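PDB 6RIY: replicative DNA helicase from Mycobacterium chimaera, which carries a self-splicing intein, the part crystallised here, which probably excises itself from the helicase precursor and joins the flanking segments. Local coordinates for residues T34-A39 and R123-D128; R46-V51 and V117-V122; A83-V88 and V108-S113. All blocks are in the same frame, centred on the assembly; numbering follows the deposited sequence.

Interaction 1. Residues T34-A39 and R123-D128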
loop_
_atom_site.group_PDB
_atom_site.type_symbol
_atom_site.label_atom_id
_atom_site.label_comp_id
_atom_site.label_asym_id
_atom_site.label_seq_id
_atom_site.Cartn_x
_atom_site.Cartn_y
_atom_site.Cartn_z
ATOM N N THR A 34 13.308 -2.647 -4.431
ATOM C CA THR A 34 12.950 -4.006 -4.048
ATOM C C THR A 34 12.249 -4.664 -5.231
ATOM O O THR A 34 11.486 -4.016 -5.950
ATOM C CB THR A 34 12.068 -4.027 -2.777
ATOM O OG1 THR A 34 11.930 -5.370 -2.298
ATOM C CG2 THR A 34 10.688 -3.435 -3.037
ATOM N N ARG A 35 12.544 -5.940 -5.461
ATOM C CA ARG A 35 12.075 -6.620 -6.664
ATOM C C ARG A 35 10.719 -7.269 -6.415
ATOM O O ARG A 35 10.457 -7.807 -5.340
ATOM C CB ARG A 35 13.095 -7.673 -7.106
ATOM C CG ARG A 35 12.792 -8.395 -8.405
ATOM C CD ARG A 35 13.842 -9.473 -8.634
ATOM N NE ARG A 35 13.709 -10.143 -9.925
ATOM C CZ ARG A 35 12.859 -11.136 -10.169
ATOM N NH1 ARG A 35 12.047 -11.571 -9.210
ATOM N NH2 ARG A 35 12.813 -11.690 -11.373
ATOM N N VAL A 36 9.861 -7.223 -7.423
ATOM C CA VAL A 36 8.565 -7.882 -7.342
ATOM C C VAL A 36 8.779 -9.359 -7.637
ATOM O O VAL A 36 9.320 -9.717 -8.687
ATOM C CB VAL A 36 7.572 -7.236 -8.320
ATOM C CG1 VAL A 36 6.242 -7.976 -8.345
ATOM C CG2 VAL A 36 7.372 -5.760 -7.931
ATOM N N VAL A 37 8.407 -10.220 -6.690
ATOM C CA VAL A 37 8.592 -11.652 -6.874
ATOM C C VAL A 37 7.308 -12.341 -7.320
ATOM O O VAL A 37 7.373 -13.464 -7.848
ATOM C CB VAL A 37 9.148 -12.319 -5.597
ATOM C CG1 VAL A 37 10.545 -11.804 -5.295
ATOM C CG2 VAL A 37 8.235 -12.075 -4.420
ATOM N N ALA A 38 6.155 -11.701 -7.145
ATOM C CA ALA A 38 4.885 -12.263 -7.576
ATOM C C ALA A 38 3.886 -11.125 -7.708
ATOM O O ALA A 38 4.024 -10.074 -7.075
ATOM C CB ALA A 38 4.374 -13.332 -6.604
ATOM N N ALA A 39 2.879 -11.344 -8.549
ATOM C CA ALA A 39 1.854 -10.334 -8.761
ATOM C C ALA A 39 0.592 -11.035 -9.232
ATOM O O ALA A 39 0.632 -11.784 -10.212
ATOM C CB ALA A 39 2.309 -9.288 -9.782
ATOM N N ARG A 123 -5.115 -5.475 -7.145
ATOM C CA ARG A 123 -4.082 -6.494 -7.324
ATOM C C ARG A 123 -3.173 -6.526 -6.103
ATOM O O ARG A 123 -2.946 -5.494 -5.469
ATOM C CB ARG A 123 -3.178 -6.213 -8.532
ATOM C CG ARG A 123 -3.757 -6.411 -9.902
ATOM C CD ARG A 123 -2.697 -6.036 -10.950
ATOM N NE ARG A 123 -1.737 -7.115 -11.174
ATOM C CZ ARG A 123 -0.538 -6.954 -11.723
ATOM N NH1 ARG A 123 -0.122 -5.746 -12.089
ATOM N NH2 ARG A 123 0.251 -8.002 -11.896
ATOM N N CYS A 124 -2.582 -7.692 -5.842
ATOM C CA CYS A 124 -1.518 -7.843 -4.854
ATOM C C CYS A 124 -0.175 -8.112 -5.522
ATOM O O CYS A 124 -0.097 -8.750 -6.576
ATOM C CB CYS A 124 -1.791 -8.990 -3.878
ATOM S SG CYS A 124 -3.270 -8.831 -2.907
ATOM N N VAL A 125 0.888 -7.664 -4.855
ATOM C CA VAL A 125 2.256 -7.998 -5.230
ATOM C C VAL A 125 2.930 -8.638 -4.023
ATOM O O VAL A 125 2.547 -8.412 -2.872
ATOM C CB VAL A 125 3.058 -6.764 -5.697
ATOM C CG1 VAL A 125 2.406 -6.121 -6.910
ATOM C CG2 VAL A 125 3.182 -5.746 -4.554
ATOM N N GLU A 126 3.951 -9.440 -4.294
ATOM C CA GLU A 126 4.900 -9.841 -3.268
ATOM C C GLU A 126 6.270 -9.291 -3.640
ATOM O O GLU A 126 6.623 -9.240 -4.819
ATOM C CB GLU A 126 4.939 -11.359 -3.111
ATOM C CG GLU A 126 3.556 -11.975 -2.932
ATOM C CD GLU A 126 3.591 -13.460 -2.626
ATOM O OE1 GLU A 126 4.442 -13.885 -1.816
ATOM O OE2 GLU A 126 2.763 -14.205 -3.194
ATOM N N VAL A 127 7.044 -8.871 -2.643
ATOM C CA VAL A 127 8.333 -8.245 -2.903
ATOM C C VAL A 127 9.421 -8.980 -2.132
ATOM O O VAL A 127 9.151 -9.748 -1.209
ATOM C CB VAL A 127 8.325 -6.745 -2.553
ATOM C CG1 VAL A 127 7.391 -6.000 -3.522
ATOM C CG2 VAL A 127 7.877 -6.555 -1.118
ATOM N N ASP A 128 10.670 -8.748 -2.537
ATOM C CA ASP A 128 11.775 -9.587 -2.092
ATOM C C ASP A 128 12.498 -9.031 -0.869
ATOM O O ASP A 128 13.639 -9.419 -0.604
ATOM C CB ASP A 128 12.753 -9.829 -3.243
ATOM C CG ASP A 128 13.658 -8.644 -3.521
ATOM O OD1 ASP A 128 13.361 -7.513 -3.078
ATOM O OD2 ASP A 128 14.684 -8.858 -4.197
HETATM O O HOH W 1 15.579 -6.436 -4.464
#
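The carboxylate of Asp128 is gripped at OD1 by two donors from residues 34-39. Thr34 OG1 donates to Asp128 OD1 at 2.7 Å and meets it nearly along the C-O axis. Arg35 N reaches the same Asp128 OD1 at 3.0 Å from above the carboxylate plane, 66° out of it. With CG placed between backbone N and carbonyl carbon (chi1 77°), Asp128 turns its carboxylate back onto the neighbouring strand. OD2 lies against Arg35 CB and takes a hydrogen bond from water 1. Asn129 ND2 also hydrogen-bonds Thr34 OG1. At the far end, the Arg123 guanidinium meets Ala39 CB obliquely, with Arg123 NH2 3.2 Å from that methyl. Val20 O holds Arg123 NH1 and Thr40 O holds NE.

Between these ends the strands pair antiparallel, within one of the sheets of the Hedgehog/intein fold. A classic beta bulge interrupts the pairing: Val37 and Ala38 both face Glu126. Val37 N gives Glu126 O a bond of 2.8 Å, while that from Ala38 N is weak. Glu126 N returns a bond to Ala38 O at 2.9 Å. Val36, Ala39, Val125 and Val127 share one face of the sheet, where Val36 CG2 lies 4.4 Å from Val127 CG1. On the other face the extended Glu126 chain runs over Ala38 CB. Glu126 CB also touches Val37 CG2, at 3.6 Å.

Interaction 2. Residues R46-V51 and V117-V122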
loop_
_atom_site.group_PDB
_atom_site.type_symbol
_atom_site.label_atom_id
_atom_site.label_comp_id
_atom_site.label_asym_id
_atom_site.label_seq_id
_atom_site.Cartn_x
_atom_site.Cartn_y
_atom_site.Cartn_z
ATOM N N ARG A 46 -13.857 -7.070 -4.915
ATOM C CA ARG A 46 -13.430 -7.069 -3.521
ATOM C C ARG A 46 -13.988 -5.846 -2.788
ATOM O O ARG A 46 -14.065 -4.755 -3.362
ATOM C CB ARG A 46 -11.900 -7.084 -3.436
ATOM C CG ARG A 46 -11.247 -8.305 -4.095
ATOM C CD ARG A 46 -11.557 -9.587 -3.345
ATOM N NE ARG A 46 -11.063 -9.557 -1.972
ATOM C CZ ARG A 46 -11.481 -10.373 -1.008
ATOM N NH1 ARG A 46 -12.405 -11.290 -1.265
ATOM N NH2 ARG A 46 -10.972 -10.273 0.214
ATOM N N PRO A 47 -14.383 -5.989 -1.526
ATOM C CA PRO A 47 -14.760 -4.810 -0.740
ATOM C C PRO A 47 -13.543 -3.922 -0.553
ATOM O O PRO A 47 -12.460 -4.404 -0.225
ATOM C CB PRO A 47 -15.243 -5.402 0.589
ATOM C CG PRO A 47 -15.429 -6.861 0.331
ATOM C CD PRO A 47 -14.448 -7.222 -0.729
ATOM N N CYS A 48 -13.717 -2.623 -0.795
ATOM C CA CYS A 48 -12.603 -1.690 -0.808
ATOM C C CYS A 48 -12.781 -0.576 0.209
ATOM O O CYS A 48 -13.899 -0.142 0.498
ATOM C CB CYS A 48 -12.428 -1.048 -2.176
ATOM S SG CYS A 48 -11.814 -2.215 -3.401
ATOM N N TYR A 49 -11.649 -0.070 0.685
ATOM C CA TYR A 49 -11.600 1.055 1.600
ATOM C C TYR A 49 -10.746 2.172 1.022
ATOM O O TYR A 49 -9.705 1.918 0.415
ATOM C CB TYR A 49 -11.015 0.632 2.952
ATOM C CG TYR A 49 -12.025 -0.012 3.856
ATOM C CD1 TYR A 49 -12.569 -1.250 3.549
ATOM C CD2 TYR A 49 -12.443 0.622 5.013
ATOM C CE1 TYR A 49 -13.511 -1.834 4.378
ATOM C CE2 TYR A 49 -13.375 0.043 5.850
ATOM C CZ TYR A 49 -13.906 -1.183 5.527
ATOM O OH TYR A 49 -14.835 -1.762 6.358
ATOM N N GLU A 50 -11.174 3.410 1.240
ATOM C CA GLU A 50 -10.364 4.579 0.925
ATOM C C GLU A 50 -9.628 5.021 2.190
ATOM O O GLU A 50 -10.260 5.423 3.168
ATOM C CB GLU A 50 -11.261 5.687 0.383
ATOM C CG GLU A 50 -10.568 6.951 -0.024
ATOM C CD GLU A 50 -11.471 7.845 -0.844
ATOM O OE1 GLU A 50 -11.797 7.475 -1.988
ATOM O OE2 GLU A 50 -11.873 8.911 -0.339
ATOM N N VAL A 51 -8.300 4.941 2.171
ATOM C CA VAL A 51 -7.472 5.295 3.318
ATOM C C VAL A 51 -6.789 6.621 3.015
ATOM O O VAL A 51 -6.054 6.739 2.031
ATOM C CB VAL A 51 -6.439 4.206 3.638
ATOM C CG1 VAL A 51 -5.757 4.520 4.970
ATOM C CG2 VAL A 51 -7.101 2.830 3.645
ATOM N N VAL A 117 -15.687 2.251 0.465
ATOM C CA VAL A 117 -16.096 2.888 -0.777
ATOM C C VAL A 117 -16.527 1.802 -1.758
ATOM O O VAL A 117 -16.452 0.613 -1.464
ATOM C CB VAL A 117 -14.984 3.772 -1.378
ATOM C CG1 VAL A 117 -14.734 4.972 -0.473
ATOM C CG2 VAL A 117 -13.699 2.958 -1.597
ATOM N N ALA A 118 -17.008 2.232 -2.925
ATOM C CA ALA A 118 -17.368 1.290 -3.977
ATOM C C ALA A 118 -16.177 0.422 -4.369
ATOM O O ALA A 118 -15.033 0.877 -4.393
ATOM C CB ALA A 118 -17.886 2.040 -5.202
ATOM N N SER A 119 -16.458 -0.835 -4.698
ATOM C CA SER A 119 -15.416 -1.746 -5.158
ATOM C C SER A 119 -14.765 -1.259 -6.452
ATOM O O SER A 119 -15.446 -0.854 -7.394
ATOM C CB SER A 119 -16.011 -3.141 -5.385
ATOM O OG SER A 119 -15.008 -4.071 -5.767
ATOM N N VAL A 120 -13.440 -1.336 -6.505
ATOM C CA VAL A 120 -12.705 -1.151 -7.757
ATOM C C VAL A 120 -11.780 -2.345 -7.936
ATOM O O VAL A 120 -11.453 -3.041 -6.961
ATOM C CB VAL A 120 -11.901 0.173 -7.763
ATOM C CG1 VAL A 120 -12.834 1.367 -7.633
ATOM C CG2 VAL A 120 -10.851 0.162 -6.675
ATOM N N PRO A 121 -11.331 -2.604 -9.167
ATOM C CA PRO A 121 -10.364 -3.690 -9.390
ATOM C C PRO A 121 -9.087 -3.467 -8.589
ATOM O O PRO A 121 -8.606 -2.339 -8.463
ATOM C CB PRO A 121 -10.096 -3.617 -10.900
ATOM C CG PRO A 121 -11.333 -2.948 -11.477
ATOM C CD PRO A 121 -11.734 -1.951 -10.431
ATOM N N VAL A 122 -8.523 -4.557 -8.055
ATOM C CA VAL A 122 -7.324 -4.481 -7.215
ATOM C C VAL A 122 -6.367 -5.605 -7.596
ATOM O O VAL A 122 -6.738 -6.562 -8.272
ATOM C CB VAL A 122 -7.649 -4.536 -5.697
ATOM C CG1 VAL A 122 -8.529 -3.373 -5.300
ATOM C CG2 VAL A 122 -8.285 -5.886 -5.289
HETATM O O HOH W 2 -11.801 -5.793 -6.411
HETATM O O HOH W 3 -16.514 -1.866 -1.405
#
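Cys48 faces the 117-122 segment and touches five of its residues. That segment is the connection between strand 107-117 and strand 122-127, which belong to different sheets of this Hedgehog/intein fold. Val117 N donates to Cys48 O at 3.0 Å in an almost straight bond. The thiol is placed beside its own backbone N (chi1 -71°), from where Cys48 SG receives a weak N-H bond from Val120 N at 3.6 Å. Val122 CG1 packs on Cys48 SG at 4.0 Å. Val60 of strand 58-62 touches both Cys48 and Val120.

Further along, Ser119 OG donates to Arg46 O at 2.7 Å, tilted out of the carbonyl plane. The aliphatic part of Arg46 crosses Val122 at about a right angle, CG against CG2. Its guanidinium leads away from the connection, with Pro47 CD over one face and a long, weak ion pair to Asp62. On the far side of Cys48, Val117 CG1 rests on Glu50 CB at 3.6 Å.

Two waters bridge the backbones. Water 3 accepts from Cys48 N and donates to Val117 O. Water 2 accepts from Arg46 N and donates to Val120 O, at 2.8 Å from that oxygen.

Interaction 3. Residues A83-V88 and V108-S113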
loop_
_atom_site.group_PDB
_atom_site.type_symbol
_atom_site.label_atom_id
_atom_site.label_comp_id
_atom_site.label_asym_id
_atom_site.label_seq_id
_atom_site.Cartn_x
_atom_site.Cartn_y
_atom_site.Cartn_z
ATOM N N ALA A 83 -5.746 7.749 15.883
ATOM C CA ALA A 83 -5.117 6.788 16.783
ATOM C C ALA A 83 -3.948 6.042 16.148
ATOM O O ALA A 83 -3.102 5.526 16.886
ATOM C CB ALA A 83 -6.153 5.777 17.279
ATOM N N ASP A 84 -3.875 5.980 14.816
ATOM C CA ASP A 84 -2.931 5.116 14.113
ATOM C C ASP A 84 -1.913 5.942 13.330
ATOM O O ASP A 84 -2.282 6.893 12.635
ATOM C CB ASP A 84 -3.677 4.156 13.179
ATOM C CG ASP A 84 -4.346 3.012 13.928
ATOM O OD1 ASP A 84 -3.813 2.581 14.970
ATOM O OD2 ASP A 84 -5.410 2.535 13.474
ATOM N N ARG A 85 -0.630 5.596 13.478
ATOM C CA ARG A 85 0.463 6.182 12.709
ATOM C C ARG A 85 1.248 5.077 12.015
ATOM O O ARG A 85 1.560 4.052 12.630
ATOM C CB ARG A 85 1.441 6.971 13.587
ATOM C CG ARG A 85 0.942 8.307 14.094
ATOM C CD ARG A 85 2.059 9.040 14.832
ATOM N NE ARG A 85 1.557 10.191 15.570
ATOM C CZ ARG A 85 1.388 11.399 15.044
ATOM N NH1 ARG A 85 1.678 11.617 13.765
ATOM N NH2 ARG A 85 0.928 12.390 15.798
ATOM N N ILE A 86 1.599 5.314 10.755
ATOM C CA ILE A 86 2.425 4.387 9.984
ATOM C C ILE A 86 3.881 4.549 10.410
ATOM O O ILE A 86 4.442 5.650 10.348
ATOM C CB ILE A 86 2.269 4.632 8.478
ATOM C CG1 ILE A 86 0.808 4.461 8.035
ATOM C CG2 ILE A 86 3.209 3.726 7.708
ATOM C CD1 ILE A 86 0.301 3.013 8.055
ATOM N N VAL A 87 4.510 3.445 10.818
ATOM C CA VAL A 87 5.841 3.478 11.416
ATOM C C VAL A 87 6.697 2.380 10.797
ATOM O O VAL A 87 6.237 1.241 10.641
ATOM C CB VAL A 87 5.765 3.319 12.951
ATOM C CG1 VAL A 87 7.032 2.675 13.494
ATOM C CG2 VAL A 87 5.511 4.674 13.620
ATOM N N VAL A 88 7.950 2.715 10.464
ATOM C CA VAL A 88 8.871 1.787 9.820
ATOM C C VAL A 88 10.203 1.769 10.555
ATOM O O VAL A 88 10.513 2.648 11.357
ATOM C CB VAL A 88 9.114 2.132 8.340
ATOM C CG1 VAL A 88 7.913 1.762 7.536
ATOM C CG2 VAL A 88 9.455 3.611 8.197
ATOM N N VAL A 108 6.017 8.089 9.975
ATOM C CA VAL A 108 5.925 8.468 8.563
ATOM C C VAL A 108 4.713 9.361 8.303
ATOM O O VAL A 108 4.860 10.521 7.899
ATOM C CB VAL A 108 5.917 7.224 7.649
ATOM C CG1 VAL A 108 5.641 7.629 6.212
ATOM C CG2 VAL A 108 7.237 6.473 7.765
ATOM N N VAL A 109 3.503 8.826 8.508
ATOM C CA VAL A 109 2.258 9.577 8.363
ATOM C C VAL A 109 1.256 9.089 9.401
ATOM O O VAL A 109 1.398 8.009 9.976
ATOM C CB VAL A 109 1.615 9.453 6.956
ATOM C CG1 VAL A 109 2.396 10.230 5.906
ATOM C CG2 VAL A 109 1.430 7.980 6.574
ATOM N N GLN A 110 0.221 9.900 9.622
ATOM C CA GLN A 110 -0.903 9.561 10.484
ATOM C C GLN A 110 -2.097 9.169 9.620
ATOM O O GLN A 110 -2.304 9.737 8.544
ATOM C CB GLN A 110 -1.260 10.749 11.383
ATOM C CG GLN A 110 -2.272 10.474 12.482
ATOM C CD GLN A 110 -2.030 11.334 13.703
ATOM O OE1 GLN A 110 -1.853 12.548 13.593
ATOM N NE2 GLN A 110 -2.012 10.707 14.879
ATOM N N ILE A 111 -2.875 8.190 10.086
ATOM C CA ILE A 111 -4.139 7.870 9.426
ATOM C C ILE A 111 -5.151 8.959 9.747
ATOM O O ILE A 111 -5.395 9.285 10.918
ATOM C CB ILE A 111 -4.658 6.492 9.847
ATOM C CG1 ILE A 111 -3.926 5.397 9.069
ATOM C CG2 ILE A 111 -6.182 6.388 9.576
ATOM C CD1 ILE A 111 -2.527 5.088 9.579
ATOM N N GLU A 112 -5.728 9.552 8.704
ATOM C CA GLU A 112 -6.787 10.523 8.922
ATOM C C GLU A 112 -8.156 9.868 8.911
ATOM O O GLU A 112 -9.007 10.198 9.743
ATOM C CB GLU A 112 -6.729 11.628 7.868
ATOM C CG GLU A 112 -5.467 12.481 7.923
ATOM C CD GLU A 112 -5.476 13.500 9.053
ATOM O OE1 GLU A 112 -6.065 13.226 10.120
ATOM O OE2 GLU A 112 -4.895 14.591 8.865
ATOM N N SER A 113 -8.382 8.942 7.985
ATOM C CA SER A 113 -9.658 8.254 7.920
ATOM C C SER A 113 -9.490 7.031 7.039
ATOM O O SER A 113 -8.595 6.978 6.191
ATOM C CB SER A 113 -10.763 9.165 7.373
ATOM O OG SER A 113 -10.467 9.577 6.049
#
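Ile86 is held to strand 108-113 by both of its backbone polar atoms. Ile86 N donates to Val109 O at 2.8 Å, and Ile86 O accepts from Val108 N at 2.9 Å. Ile111 N adds a nearly straight bond to Asp84 O, also 2.9 Å long. The Asp84 carboxylate is engaged outside the pair, where OD1 forms a salt bridge with Arg80.

Arg85 and Gln110 sit opposite each other as an antiparallel non-hydrogen-bonded pair. The extended arginine chain brings one face of its guanidinium against the glutamine amide. Gln110 NE2 lies 3.4 Å above the Arg85 guanidinium plane, over its centre, and the two flat groups are 30° apart. Gln110 NE2 makes its weak hydrogen bond to Gly82 O, outside the pair.

The pair lies in an antiparallel sheet of the Hedgehog/intein fold, in which 107-117 stands between 85-87 and 48-53. Arg85 and Val87 have backbone bonds to Ser70 and Pro68. Phe53 of strand 48-53 touches Ile86, Val109 and Ile111.

On the face away from Arg85 and Gln110, Ile86 and Val109 lie side by side and point the same way, with Ile86 CG1 3.9 Å from Val109 CG2. Ile111 crosses Ile86 at about a right angle, Ile111 CD1 3.7 Å from Ile86 CG1. At the end of the pair, Val88 CG2 meets Val108 CG2 at 3.6 Å, and Pro142 of strand 141-144 touches both valines.

Overall arrangement
Interactions 1 and 3 are antiparallel strand pairs in different sheets, on opposite sides of the chain's centre, with nearest atoms about 12 Å apart. Interaction 2 lies on the path between those sheets. Its residues 48-51 and the end of strand 107-117, at Val117, reach the sheet of interaction 3, and its 117-122 segment runs straight into the 123-128 segment of interaction 1. Along the chain, interaction 3 nests inside 2, and 2 inside 1. All three are partly buried. The strand pairs each combine buried aliphatic residues with a more polar surface: carboxylate bonds in interaction 1, a guanidinium over an amide in interaction 3. Interaction 2 is less regular and combines one backbone bond with a hydroxyl, a weak thiol bond and bridging waters.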